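Side-chain contacts in mandelate racemase/muconate lactonizing protein (Paenibacillus sp., PDB 3V5C), which probably dehydrates galacturonate, as a magnesium-binding lyase of the enolase superfamily: residues H269-A274 with E299-H304; E263-P268 with I286-F291; H293-G298 with S326-N331. The protein carries 1 engineered substitution. One frame throughout, in Å; residues are numbered along the deposited sequence.

Followed from the N terminus, the chain leaves barrel strand 258-261 through 263-268 and runs straight into 269-274 at the start of helix 270-275. Contact 2 closes the first loop when it reaches 286-291, beyond strand 281-282. Next comes helix 291-303, carrying 293-298 and 299-304; the latter closes contact 1, whose span crosses that of contact 2. Contact 3 opens on the same helix and closes at 326-331, crossing contact 1 but following contact 2 in series. Helix 291-303 is thus joined to the preceding helix by contact 1 and to the loop before strand 335-337 by contact 3, while contact 2 bridges two loops following barrel strands.

Contact 1 (H269-A274 with E299-H304); sequences HLIEWA and EKLDAH
The backbone oxygen of Lys-300 receives two N-H groups of one residue, His-304. The ring supplies one bond: His-304 ND1 lies 3.2 Å from Lys-300 O, with an N-H...O angle of 161°. The oxygen stays in the plane of the imidazole, whereas the nitrogen stands above the carbonyl plane, 37° out of it, off the lone-pair directions. The backbone N of His-304 reaches the same oxygen only weakly, at 3.3 Å, being held more closely by Leu-301 O at 3.0 Å. The ring is thereby fixed beside the turn from which Lys-300 springs. Across the gap, Ile-271 directs its side chain at this helix, and the methyl CG2, anti to its own backbone N, does the touching. It meets the far end of Lys-300, with Lys-300 CE at 3.9 Å and Lys-300 NZ at 4.0 Å from Ile-271 CG2. Lys-300 gets there fully stretched, with CG anti to the backbone N (chi1 174°), so that its last methylene, CE, and NZ come up to the isoleucine methyl. In a barrel of the enolase superfamily, successive helices pack around the outside of the parallel strands; here helices 270-275 and 291-303 are consecutive, with strand 281-282 between them in the chain. Leu-282 of that strand is touched by both Ala-274 and Leu-301, and Tyr-284 also touches Ile-271. Leu-301 adds a looser apolar contact from the buried side, its CD2 standing 4.3 Å from Ile-271 CG2.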
ATOM      1  N   HIS A 269      -8.386 -17.172   8.380  1.00 14.35           N
ATOM      2  CA  HIS A 269      -7.429 -17.800   9.292  1.00 13.68           C
ATOM      3  C   HIS A 269      -5.975 -17.444   8.994  1.00 15.72           C
ATOM      4  O   HIS A 269      -5.057 -18.007   9.598  1.00 14.60           O
ATOM      5  CB  HIS A 269      -7.596 -19.327   9.263  1.00 16.36           C
ATOM      6  CG  HIS A 269      -8.941 -19.787   9.734  1.00 19.51           C
ATOM      7  ND1 HIS A 269      -9.410 -21.065   9.521  1.00 28.75           N
ATOM      8  CD2 HIS A 269      -9.911 -19.138  10.419  1.00 29.52           C
ATOM      9  CE1 HIS A 269     -10.618 -21.180  10.046  1.00 32.05           C
ATOM     10  NE2 HIS A 269     -10.946 -20.024  10.595  1.00 27.22           N
ATOM     11  N   LEU A 270      -5.765 -16.500   8.076  1.00 13.08           N
ATOM     12  CA  LEU A 270      -4.403 -16.173   7.626  1.00 11.87           C
ATOM     13  C   LEU A 270      -3.456 -15.763   8.746  1.00  9.69           C
ATOM     14  O   LEU A 270      -2.322 -16.211   8.792  1.00 12.81           O
ATOM     15  CB  LEU A 270      -4.420 -15.099   6.530  1.00 12.58           C
ATOM     16  CG  LEU A 270      -3.045 -14.662   6.007  1.00 11.24           C
ATOM     17  CD1 LEU A 270      -2.307 -15.859   5.419  1.00 12.15           C
ATOM     18  CD2 LEU A 270      -3.175 -13.554   4.948  1.00 10.87           C
ATOM     19  N   ILE A 271      -3.933 -14.925   9.659  1.00 14.57           N
ATOM     20  CA  ILE A 271      -3.074 -14.473  10.734  1.00 13.71           C
ATOM     21  C   ILE A 271      -2.716 -15.633  11.645  1.00 11.60           C
ATOM     22  O   ILE A 271      -1.569 -15.787  12.040  1.00 13.24           O
ATOM     23  CB  ILE A 271      -3.681 -13.269  11.480  1.00 15.84           C
ATOM     24  CG1 ILE A 271      -3.653 -12.042  10.562  1.00 17.02           C
ATOM     25  CG2 ILE A 271      -2.876 -12.970  12.738  1.00 17.34           C
ATOM     26  CD1 ILE A 271      -4.592 -10.935  11.000  1.00 22.11           C
ATOM     27  N   GLU A 272      -3.693 -16.487  11.945  1.00 15.29           N
ATOM     28  CA  GLU A 272      -3.418 -17.707  12.687  1.00 17.19           C
ATOM     29  C   GLU A 272      -2.312 -18.538  11.999  1.00 10.32           C
ATOM     30  O   GLU A 272      -1.334 -18.950  12.639  1.00 13.68           O
ATOM     31  CB  GLU A 272      -4.712 -18.508  12.864  1.00 14.78           C
ATOM     32  CG  GLU A 272      -4.543 -19.800  13.632  1.00 24.78           C
ATOM     33  CD  GLU A 272      -5.864 -20.522  13.871  1.00 33.28           C
ATOM     34  OE1 GLU A 272      -6.933 -19.943  13.574  1.00 35.15           O
ATOM     35  OE2 GLU A 272      -5.827 -21.673  14.361  1.00 36.40           O
ATOM     36  N   TRP A 273      -2.441 -18.762  10.696  1.00 11.93           N
ATOM     37  CA  TRP A 273      -1.400 -19.471   9.958  1.00 13.53           C
ATOM     38  C   TRP A 273      -0.043 -18.776  10.076  1.00 13.15           C
ATOM     39  O   TRP A 273       0.986 -19.430  10.243  1.00 13.79           O
ATOM     40  CB  TRP A 273      -1.783 -19.591   8.484  1.00 12.40           C
ATOM     41  CG  TRP A 273      -3.076 -20.315   8.271  1.00  9.75           C
ATOM     42  CD1 TRP A 273      -3.753 -21.080   9.189  1.00 14.03           C
ATOM     43  CD2 TRP A 273      -3.865 -20.327   7.078  1.00 12.51           C
ATOM     44  NE1 TRP A 273      -4.914 -21.564   8.629  1.00 15.75           N
ATOM     45  CE2 TRP A 273      -4.996 -21.127   7.332  1.00 14.05           C
ATOM     46  CE3 TRP A 273      -3.705 -19.772   5.800  1.00 10.80           C
ATOM     47  CZ2 TRP A 273      -5.976 -21.358   6.366  1.00 14.08           C
ATOM     48  CZ3 TRP A 273      -4.680 -19.989   4.848  1.00 13.85           C
ATOM     49  CH2 TRP A 273      -5.797 -20.788   5.127  1.00 13.44           C
ATOM     50  N   ALA A 274      -0.042 -17.454  10.008  1.00 11.74           N
ATOM     51  CA  ALA A 274       1.196 -16.700  10.146  1.00 12.76           C
ATOM     52  C   ALA A 274       1.835 -16.889  11.525  1.00 13.05           C
ATOM     53  O   ALA A 274       3.051 -17.093  11.628  1.00 14.83           O
ATOM     54  CB  ALA A 274       0.962 -15.214   9.858  1.00 11.66           C
ATOM     55  N   GLU A 299       0.339  -3.774  15.774  1.00 13.98           N
ATOM     56  CA  GLU A 299       0.703  -4.114  17.151  1.00 14.88           C
ATOM     57  C   GLU A 299       0.642  -5.622  17.387  1.00 12.78           C
ATOM     58  O   GLU A 299       1.551  -6.198  17.991  1.00 14.75           O
ATOM     59  CB  GLU A 299      -0.191  -3.386  18.156  1.00 22.93           C
ATOM     60  CG  GLU A 299       0.154  -1.917  18.290  1.00 29.87           C
ATOM     61  CD  GLU A 299      -0.556  -1.245  19.448  1.00 42.98           C
ATOM     62  OE1 GLU A 299      -1.424  -1.895  20.073  1.00 38.22           O
ATOM     63  OE2 GLU A 299      -0.237  -0.067  19.730  1.00 45.61           O
ATOM     64  N   LYS A 300      -0.420  -6.261  16.902  1.00 13.34           N
ATOM     65  CA  LYS A 300      -0.546  -7.704  17.014  1.00 12.73           C
ATOM     66  C   LYS A 300       0.556  -8.445  16.251  1.00 12.38           C
ATOM     67  O   LYS A 300       1.177  -9.377  16.774  1.00 13.73           O
ATOM     68  CB  LYS A 300      -1.932  -8.179  16.563  1.00 18.40           C
ATOM     69  CG  LYS A 300      -2.061  -9.693  16.533  1.00 22.76           C
ATOM     70  CD  LYS A 300      -3.453 -10.153  16.141  1.00 30.09           C
ATOM     71  CE  LYS A 300      -3.575 -11.668  16.312  1.00 31.02           C
ATOM     72  NZ  LYS A 300      -4.969 -12.135  16.070  1.00 44.37           N
ATOM     73  N   LEU A 301       0.812  -8.041  15.011  1.00 12.47           N
ATOM     74  CA  LEU A 301       1.841  -8.720  14.238  1.00 10.81           C
ATOM     75  C   LEU A 301       3.211  -8.520  14.876  1.00 11.37           C
ATOM     76  O   LEU A 301       3.991  -9.474  14.979  1.00 11.53           O
ATOM     77  CB  LEU A 301       1.838  -8.237  12.794  1.00 10.96           C
ATOM     78  CG  LEU A 301       0.518  -8.457  12.058  1.00 12.48           C
ATOM     79  CD1 LEU A 301       0.616  -7.968  10.613  1.00 11.33           C
ATOM     80  CD2 LEU A 301       0.118  -9.932  12.101  1.00 12.37           C
ATOM     81  N   ASP A 302       3.504  -7.296  15.326  1.00 10.25           N
ATOM     82  CA  ASP A 302       4.791  -7.051  15.998  1.00 10.37           C
ATOM     83  C   ASP A 302       4.959  -8.009  17.184  1.00 11.58           C
ATOM     84  O   ASP A 302       6.060  -8.529  17.435  1.00 12.48           O
ATOM     85  CB  ASP A 302       4.881  -5.616  16.535  1.00 11.08           C
ATOM     86  CG  ASP A 302       5.104  -4.554  15.446  1.00 11.76           C
ATOM     87  OD1 ASP A 302       5.546  -4.867  14.323  1.00 13.09           O
ATOM     88  OD2 ASP A 302       4.830  -3.366  15.754  1.00 12.59           O
ATOM     89  N   ALA A 303       3.863  -8.225  17.910  1.00 12.43           N
ATOM     90  CA  ALA A 303       3.878  -9.047  19.128  1.00 13.53           C
ATOM     91  C   ALA A 303       4.255 -10.499  18.839  1.00 15.24           C
ATOM     92  O   ALA A 303       4.735 -11.228  19.721  1.00 14.00           O
ATOM     93  CB  ALA A 303       2.523  -8.951  19.836  1.00 12.26           C
ATOM     94  N   HIS A 304       4.035 -10.901  17.594  1.00 12.87           N
ATOM     95  CA  HIS A 304       4.354 -12.252  17.128  1.00 12.07           C
ATOM     96  C   HIS A 304       5.635 -12.330  16.311  1.00 13.70           C
ATOM     97  O   HIS A 304       6.007 -13.410  15.851  1.00 17.59           O
ATOM     98  CB  HIS A 304       3.183 -12.819  16.324  1.00 13.29           C
ATOM     99  CG  HIS A 304       2.038 -13.272  17.174  1.00 16.56           C
ATOM    100  ND1 HIS A 304       0.958 -12.467  17.462  1.00 24.83           N
ATOM    101  CD2 HIS A 304       1.814 -14.449  17.808  1.00 18.53           C
ATOM    102  CE1 HIS A 304       0.113 -13.129  18.236  1.00 22.12           C
ATOM    103  NE2 HIS A 304       0.612 -14.331  18.463  1.00 27.05           N
TER

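Contact 2 (E263-P268 with I286-F291); sequences EGLASP and IIWPGF
The indole of Trp-288 meets the other loop along its six-membered rim: the carbonyl oxygen of Gly-264 sits at the edge, close to the ring plane, while a methyl of Leu-265 approaches obliquely. Gly-264 O lies 3.8 Å from Trp-288 CZ3, and Leu-265 CD2 lies 4.4 Å from the adjoining Trp-288 CH2. In the tryptophan, CG is anti to the backbone N and beside the carbonyl carbon (chi1 176°), and from there the six-membered part reaches the other loop. On the opposing side, Leu-265 is the centre of an inverse gamma turn, which folds the chain so that Ala-266 N comes within 2.9 Å of Gly-264 O. The Leu-265 side chain starts off away from the tryptophan, and its CD2 methyl comes back toward the indole. Trp-288 is followed by a cis peptide bond to Pro-289; Asp-285 OD2 accepts the N-H groups of Ile-287 and Trp-288, and Leu-93 of helix 92-107 also touches the indole. Both loops follow barrel strands, at the end where enolase-superfamily enzymes carry their active sites. Further along the first, Ser-267 N is hydrogen-bonded to Glu-238, a ligand of the bound magnesium ion. The aromatic C-H edge is slightly positive and the carbonyl oxygen negative, consistent with a mild electrostatic attraction supplementing dispersion, but at this length it would be far weaker than a conventional hydrogen bond.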
ATOM      1  N   GLU A 263      -3.532  -9.819   0.661  1.00 11.36           N
ATOM      2  CA  GLU A 263      -4.349  -8.934  -0.169  1.00 14.19           C
ATOM      3  C   GLU A 263      -5.719  -9.529  -0.510  1.00 12.44           C
ATOM      4  O   GLU A 263      -5.896 -10.744  -0.563  1.00 13.72           O
ATOM      5  CB  GLU A 263      -3.598  -8.598  -1.469  1.00 14.35           C
ATOM      6  CG  GLU A 263      -4.320  -7.597  -2.394  1.00 17.43           C
ATOM      7  CD  GLU A 263      -5.330  -8.231  -3.338  1.00 23.78           C
ATOM      8  OE1 GLU A 263      -5.235  -9.450  -3.640  1.00 22.65           O
ATOM      9  OE2 GLU A 263      -6.240  -7.499  -3.793  1.00 23.68           O
ATOM     10  N   GLY A 264      -6.683  -8.661  -0.789  1.00 13.89           N
ATOM     11  CA  GLY A 264      -7.963  -9.099  -1.324  1.00 16.20           C
ATOM     12  C   GLY A 264      -8.827  -9.843  -0.325  1.00 12.91           C
ATOM     13  O   GLY A 264      -8.777  -9.593   0.863  1.00 16.06           O
ATOM     14  N   LEU A 265      -9.619 -10.786  -0.828  1.00 15.16           N
ATOM     15  CA  LEU A 265     -10.519 -11.554   0.022  1.00 17.30           C
ATOM     16  C   LEU A 265      -9.707 -12.664   0.676  1.00 16.10           C
ATOM     17  O   LEU A 265      -9.645 -13.788   0.172  1.00 20.89           O
ATOM     18  CB  LEU A 265     -11.661 -12.147  -0.813  1.00 21.84           C
ATOM     19  CG  LEU A 265     -12.508 -11.134  -1.585  1.00 25.25           C
ATOM     20  CD1 LEU A 265     -13.534 -11.819  -2.510  1.00 26.17           C
ATOM     21  CD2 LEU A 265     -13.177 -10.204  -0.592  1.00 19.68           C
ATOM     22  N   ALA A 266      -9.072 -12.339   1.794  1.00 13.31           N
ATOM     23  CA  ALA A 266      -8.095 -13.231   2.399  1.00 11.66           C
ATOM     24  C   ALA A 266      -8.771 -14.306   3.221  1.00 12.86           C
ATOM     25  O   ALA A 266      -9.912 -14.136   3.666  1.00 18.39           O
ATOM     26  CB  ALA A 266      -7.147 -12.433   3.278  1.00 14.59           C
ATOM     27  N   SER A 267      -8.059 -15.406   3.436  1.00 12.50           N
ATOM     28  CA  SER A 267      -8.552 -16.414   4.369  1.00 13.93           C
ATOM     29  C   SER A 267      -8.750 -15.783   5.739  1.00 12.66           C
ATOM     30  O   SER A 267      -7.881 -15.071   6.239  1.00 13.85           O
ATOM     31  CB  SER A 267      -7.561 -17.551   4.532  1.00 15.26           C
ATOM     32  OG  SER A 267      -7.871 -18.274   5.729  1.00 15.83           O
ATOM     33  N   PRO A 268      -9.893 -16.061   6.371  1.00 13.11           N
ATOM     34  CA  PRO A 268     -10.127 -15.577   7.738  1.00 14.82           C
ATOM     35  C   PRO A 268      -9.129 -16.126   8.748  1.00 14.27           C
ATOM     36  O   PRO A 268      -9.075 -15.602   9.867  1.00 18.44           O
ATOM     37  CB  PRO A 268     -11.524 -16.126   8.076  1.00 19.32           C
ATOM     38  CG  PRO A 268     -12.125 -16.508   6.790  1.00 21.00           C
ATOM     39  CD  PRO A 268     -10.998 -16.890   5.879  1.00 17.21           C
ATOM     40  N   ILE A 286      -4.028  -0.839   2.590  1.00  8.43           N
ATOM     41  CA  ILE A 286      -3.925   0.399   3.370  1.00  8.91           C
ATOM     42  C   ILE A 286      -5.221   1.221   3.404  1.00 10.04           C
ATOM     43  O   ILE A 286      -5.407   2.063   4.291  1.00 11.36           O
ATOM     44  CB  ILE A 286      -2.736   1.241   2.855  1.00 10.25           C
ATOM     45  CG1 ILE A 286      -2.462   2.432   3.762  1.00 10.40           C
ATOM     46  CG2 ILE A 286      -2.995   1.716   1.420  1.00 13.99           C
ATOM     47  CD1 ILE A 286      -2.071   2.059   5.171  1.00 11.94           C
ATOM     48  N   ILE A 287      -6.107   0.995   2.437  1.00  8.60           N
ATOM     49  CA  ILE A 287      -7.403   1.669   2.379  1.00 10.21           C
ATOM     50  C   ILE A 287      -8.503   0.777   2.990  1.00  9.02           C
ATOM     51  O   ILE A 287      -9.327   1.238   3.784  1.00 12.09           O
ATOM     52  CB  ILE A 287      -7.801   2.030   0.937  1.00 11.87           C
ATOM     53  CG1 ILE A 287      -6.687   2.793   0.215  1.00 11.15           C
ATOM     54  CG2 ILE A 287      -9.107   2.839   0.916  1.00 12.26           C
ATOM     55  CD1 ILE A 287      -6.321   4.107   0.857  1.00 13.11           C
ATOM     56  N   TRP A 288      -8.517  -0.498   2.608  1.00 10.51           N
ATOM     57  CA  TRP A 288      -9.467  -1.458   3.170  1.00 11.88           C
ATOM     58  C   TRP A 288      -8.686  -2.698   3.602  1.00 11.62           C
ATOM     59  O   TRP A 288      -8.229  -3.459   2.753  1.00 13.24           O
ATOM     60  CB  TRP A 288     -10.529  -1.826   2.131  1.00 12.64           C
ATOM     61  CG  TRP A 288     -11.474  -2.876   2.602  1.00 18.27           C
ATOM     62  CD1 TRP A 288     -12.568  -2.693   3.403  1.00 20.08           C
ATOM     63  CD2 TRP A 288     -11.403  -4.286   2.331  1.00 18.71           C
ATOM     64  NE1 TRP A 288     -13.194  -3.901   3.628  1.00 25.09           N
ATOM     65  CE2 TRP A 288     -12.494  -4.893   2.990  1.00 26.26           C
ATOM     66  CE3 TRP A 288     -10.524  -5.095   1.593  1.00 21.97           C
ATOM     67  CZ2 TRP A 288     -12.733  -6.271   2.932  1.00 28.78           C
ATOM     68  CZ3 TRP A 288     -10.763  -6.464   1.537  1.00 26.49           C
ATOM     69  CH2 TRP A 288     -11.856  -7.037   2.204  1.00 26.43           C
ATOM     70  N   PRO A 289      -8.553  -2.934   4.914  1.00 10.36           N
ATOM     71  CA  PRO A 289      -9.336  -2.395   6.030  1.00  9.15           C
ATOM     72  C   PRO A 289      -8.911  -1.025   6.562  1.00 13.68           C
ATOM     73  O   PRO A 289      -9.633  -0.482   7.404  1.00 13.18           O
ATOM     74  CB  PRO A 289      -9.130  -3.439   7.121  1.00 11.68           C
ATOM     75  CG  PRO A 289      -7.723  -3.929   6.872  1.00 12.79           C
ATOM     76  CD  PRO A 289      -7.628  -3.994   5.366  1.00 11.04           C
ATOM     77  N   GLY A 290      -7.790  -0.474   6.106  1.00  9.70           N
ATOM     78  CA  GLY A 290      -7.470   0.891   6.495  1.00 10.58           C
ATOM     79  C   GLY A 290      -6.424   1.133   7.569  1.00 10.16           C
ATOM     80  O   GLY A 290      -5.798   0.209   8.103  1.00  9.90           O
ATOM     81  N   PHE A 291      -6.240   2.420   7.850  1.00 10.64           N
ATOM     82  CA  PHE A 291      -5.168   2.935   8.690  1.00 10.38           C
ATOM     83  C   PHE A 291      -5.356   2.578  10.169  1.00 10.97           C
ATOM     84  O   PHE A 291      -4.430   2.079  10.811  1.00 11.12           O
ATOM     85  CB  PHE A 291      -5.101   4.464   8.529  1.00 12.17           C
ATOM     86  CG  PHE A 291      -3.807   5.084   9.038  1.00 12.06           C
ATOM     87  CD1 PHE A 291      -2.743   5.311   8.176  1.00 10.68           C
ATOM     88  CD2 PHE A 291      -3.671   5.456  10.375  1.00 12.00           C
ATOM     89  CE1 PHE A 291      -1.562   5.876   8.630  1.00 12.70           C
ATOM     90  CE2 PHE A 291      -2.486   6.041  10.841  1.00 11.80           C
ATOM     91  CZ  PHE A 291      -1.424   6.242   9.960  1.00 11.34           C
TER

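Contact 3 (H293-G298 with S326-N331); sequences HWMELG and SAAVRN
Helix residue Gly-298 brings its CA to 5.3 Å from that of Val-329, and about one turn earlier the CA of Met-295 is nearest that of Ala-328, so that helix 291-303 lies close against the loop leading to strand 335-337. Val-329 exploits the bare glycine backbone with both methyls: its CG2 lies 4.0 Å and its CG1 4.1 Å from Gly-298 CA. The fork opens onto the helix because CG1 is anti to the backbone N (chi1 180°) while CG2 is anti to the carbonyl carbon. CG2 of Val-329 also comes to 4.3 Å from Trp-294 O, an oxygen already engaged by the helical N-H of Gly-298. Beside this pair, the methyl of Ala-328 meets Met-295 partway along its chain, CB to CG at 4.4 Å, and Val-115 of helix 111-115 touches both residues. Trp-294 lies on the inner side, one face lined by Leu-297 CD2 and its NE1 bonded to the backbone oxygen of Tyr-284. Further along the loop, the N-H groups of Arg-330 and Asn-331 are taken by the carboxylate of Asp-302, from the same helix. A single water supplies the polar link between 293-298 and 326-331, donating to Met-295 O at 2.8 Å and to Ala-328 O at 2.9 Å. Both carbonyl oxygens are acceptors, so a water donating to each can join them where they could not bond directly; the remaining contacts are apolar and presumably rest on dispersion.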
ATOM      1  N   HIS A 293      -7.297   0.327  11.461  1.00 12.52           N
ATOM      2  CA  HIS A 293      -7.217  -1.126  11.549  1.00 11.91           C
ATOM      3  C   HIS A 293      -5.749  -1.567  11.570  1.00 11.59           C
ATOM      4  O   HIS A 293      -5.328  -2.423  12.367  1.00 12.41           O
ATOM      5  CB  HIS A 293      -7.944  -1.756  10.363  1.00 13.39           C
ATOM      6  CG  HIS A 293      -7.949  -3.247  10.395  1.00 12.71           C
ATOM      7  ND1 HIS A 293      -9.043  -3.978  10.809  1.00 16.69           N
ATOM      8  CD2 HIS A 293      -6.998  -4.150  10.053  1.00 14.51           C
ATOM      9  CE1 HIS A 293      -8.764  -5.266  10.725  1.00 16.54           C
ATOM     10  NE2 HIS A 293      -7.531  -5.398  10.273  1.00 17.41           N
ATOM     11  N   TRP A 294      -4.951  -0.975  10.684  1.00 10.95           N
ATOM     12  CA  TRP A 294      -3.536  -1.321  10.590  1.00 10.55           C
ATOM     13  C   TRP A 294      -2.736  -0.942  11.839  1.00 10.22           C
ATOM     14  O   TRP A 294      -1.794  -1.637  12.202  1.00 11.74           O
ATOM     15  CB  TRP A 294      -2.914  -0.701   9.331  1.00  9.02           C
ATOM     16  CG  TRP A 294      -2.701  -1.697   8.233  1.00 11.13           C
ATOM     17  CD1 TRP A 294      -3.330  -1.723   7.024  1.00  8.87           C
ATOM     18  CD2 TRP A 294      -1.786  -2.795   8.248  1.00  9.82           C
ATOM     19  NE1 TRP A 294      -2.858  -2.792   6.272  1.00  8.67           N
ATOM     20  CE2 TRP A 294      -1.908  -3.459   7.000  1.00 12.18           C
ATOM     21  CE3 TRP A 294      -0.870  -3.287   9.191  1.00 10.32           C
ATOM     22  CZ2 TRP A 294      -1.163  -4.592   6.681  1.00 11.78           C
ATOM     23  CZ3 TRP A 294      -0.114  -4.422   8.862  1.00 14.08           C
ATOM     24  CH2 TRP A 294      -0.262  -5.051   7.613  1.00 11.51           C
ATOM     25  N   MET A 295      -3.109   0.142  12.515  1.00 13.22           N
ATOM     26  CA  MET A 295      -2.442   0.438  13.781  1.00 12.45           C
ATOM     27  C   MET A 295      -2.606  -0.722  14.779  1.00 13.82           C
ATOM     28  O   MET A 295      -1.632  -1.165  15.421  1.00 14.81           O
ATOM     29  CB  MET A 295      -2.987   1.736  14.371  1.00 12.13           C
ATOM     30  CG  MET A 295      -2.506   2.953  13.590  1.00 13.46           C
ATOM     31  SD  MET A 295      -3.332   4.498  14.065  1.00 19.79           S
ATOM     32  CE  MET A 295      -3.231   4.424  15.852  1.00 29.28           C
ATOM     33  N   GLU A 296      -3.827  -1.223  14.896  1.00 13.80           N
ATOM     34  CA  GLU A 296      -4.111  -2.322  15.819  1.00 13.48           C
ATOM     35  C   GLU A 296      -3.487  -3.623  15.330  1.00 13.37           C
ATOM     36  O   GLU A 296      -2.847  -4.357  16.093  1.00 14.66           O
ATOM     37  CB  GLU A 296      -5.621  -2.491  16.017  1.00 15.66           C
ATOM     38  CG  GLU A 296      -6.282  -1.312  16.711  1.00 23.99           C
ATOM     39  CD  GLU A 296      -7.779  -1.481  16.867  1.00 30.29           C
ATOM     40  OE1 GLU A 296      -8.235  -2.610  17.166  1.00 29.76           O
ATOM     41  OE2 GLU A 296      -8.499  -0.476  16.686  1.00 31.23           O
ATOM     42  N   LEU A 297      -3.670  -3.907  14.049  1.00 12.77           N
ATOM     43  CA  LEU A 297      -3.097  -5.106  13.453  1.00 14.43           C
ATOM     44  C   LEU A 297      -1.570  -5.142  13.586  1.00 12.51           C
ATOM     45  O   LEU A 297      -0.991  -6.172  13.956  1.00 13.19           O
ATOM     46  CB  LEU A 297      -3.536  -5.214  11.994  1.00 12.31           C
ATOM     47  CG  LEU A 297      -2.923  -6.390  11.233  1.00 13.00           C
ATOM     48  CD1 LEU A 297      -3.350  -7.707  11.863  1.00 12.76           C
ATOM     49  CD2 LEU A 297      -3.387  -6.307   9.794  1.00 15.12           C
ATOM     50  N   GLY A 298      -0.926  -4.016  13.305  1.00 10.90           N
ATOM     51  CA  GLY A 298       0.519  -3.930  13.369  1.00 12.22           C
ATOM     52  C   GLY A 298       1.036  -4.252  14.750  1.00 13.22           C
ATOM     53  O   GLY A 298       2.065  -4.912  14.893  1.00 13.73           O
ATOM     54  N   SER A 326       3.985   3.662   9.012  1.00  9.51           N
ATOM     55  CA  SER A 326       5.227   3.015   9.404  1.00  9.50           C
ATOM     56  C   SER A 326       5.709   3.442  10.779  1.00 13.26           C
ATOM     57  O   SER A 326       6.374   2.658  11.449  1.00 13.26           O
ATOM     58  CB  SER A 326       6.319   3.230   8.355  1.00 11.41           C
ATOM     59  OG  SER A 326       6.825   4.541   8.438  1.00 13.48           O
ATOM     60  N   ALA A 327       5.377   4.664  11.205  1.00 11.92           N
ATOM     61  CA  ALA A 327       5.835   5.133  12.513  1.00 12.84           C
ATOM     62  C   ALA A 327       5.160   4.415  13.680  1.00 16.07           C
ATOM     63  O   ALA A 327       5.642   4.500  14.812  1.00 15.29           O
ATOM     64  CB  ALA A 327       5.664   6.656  12.649  1.00 13.58           C
ATOM     65  N   ALA A 328       4.058   3.716  13.409  1.00 13.21           N
ATOM     66  CA  ALA A 328       3.289   3.037  14.458  1.00 13.50           C
ATOM     67  C   ALA A 328       3.511   1.516  14.491  1.00 15.94           C
ATOM     68  O   ALA A 328       2.914   0.822  15.319  1.00 15.58           O
ATOM     69  CB  ALA A 328       1.805   3.339  14.288  1.00 12.47           C
ATOM     70  N   VAL A 329       4.342   1.001  13.586  1.00 13.48           N
ATOM     71  CA  VAL A 329       4.542  -0.443  13.470  1.00 11.15           C
ATOM     72  C   VAL A 329       6.028  -0.738  13.456  1.00 11.96           C
ATOM     73  O   VAL A 329       6.771  -0.159  12.657  1.00 12.18           O
ATOM     74  CB  VAL A 329       3.899  -0.963  12.178  1.00 11.83           C
ATOM     75  CG1 VAL A 329       4.103  -2.471  12.035  1.00 12.99           C
ATOM     76  CG2 VAL A 329       2.417  -0.616  12.134  1.00 13.19           C
ATOM     77  N   ARG A 330       6.472  -1.602  14.360  1.00 10.93           N
ATOM     78  CA  ARG A 330       7.887  -1.886  14.480  1.00 11.23           C
ATOM     79  C   ARG A 330       8.404  -2.604  13.230  1.00 12.56           C
ATOM     80  O   ARG A 330       9.383  -2.172  12.617  1.00 12.75           O
ATOM     81  CB  ARG A 330       8.207  -2.717  15.731  1.00 13.94           C
ATOM     82  CG  ARG A 330       9.711  -2.998  15.849  1.00 15.33           C
ATOM     83  CD  ARG A 330      10.108  -3.715  17.139  1.00 12.39           C
ATOM     84  NE  ARG A 330       9.600  -5.085  17.179  1.00 12.46           N
ATOM     85  CZ  ARG A 330       8.573  -5.483  17.931  1.00 16.88           C
ATOM     86  NH1 ARG A 330       7.947  -4.621  18.718  1.00 22.64           N
ATOM     87  NH2 ARG A 330       8.180  -6.745  17.903  1.00 21.81           N
ATOM     88  N   ASN A 331       7.749  -3.705  12.873  1.00  9.69           N
ATOM     89  CA  ASN A 331       8.227  -4.536  11.778  1.00 11.27           C
ATOM     90  C   ASN A 331       7.621  -4.113  10.429  1.00 13.10           C
ATOM     91  O   ASN A 331       7.158  -4.933   9.664  1.00 13.74           O
ATOM     92  CB  ASN A 331       7.927  -6.013  12.061  1.00 10.46           C
ATOM     93  CG  ASN A 331       8.711  -6.565  13.249  1.00 14.13           C
ATOM     94  OD1 ASN A 331       9.760  -6.052  13.621  1.00 13.73           O
ATOM     95  ND2 ASN A 331       8.194  -7.642  13.838  1.00 12.78           N
TER
HETATM   96  O   HOH W   1       0.119   0.824  16.240  1.00 27.05           O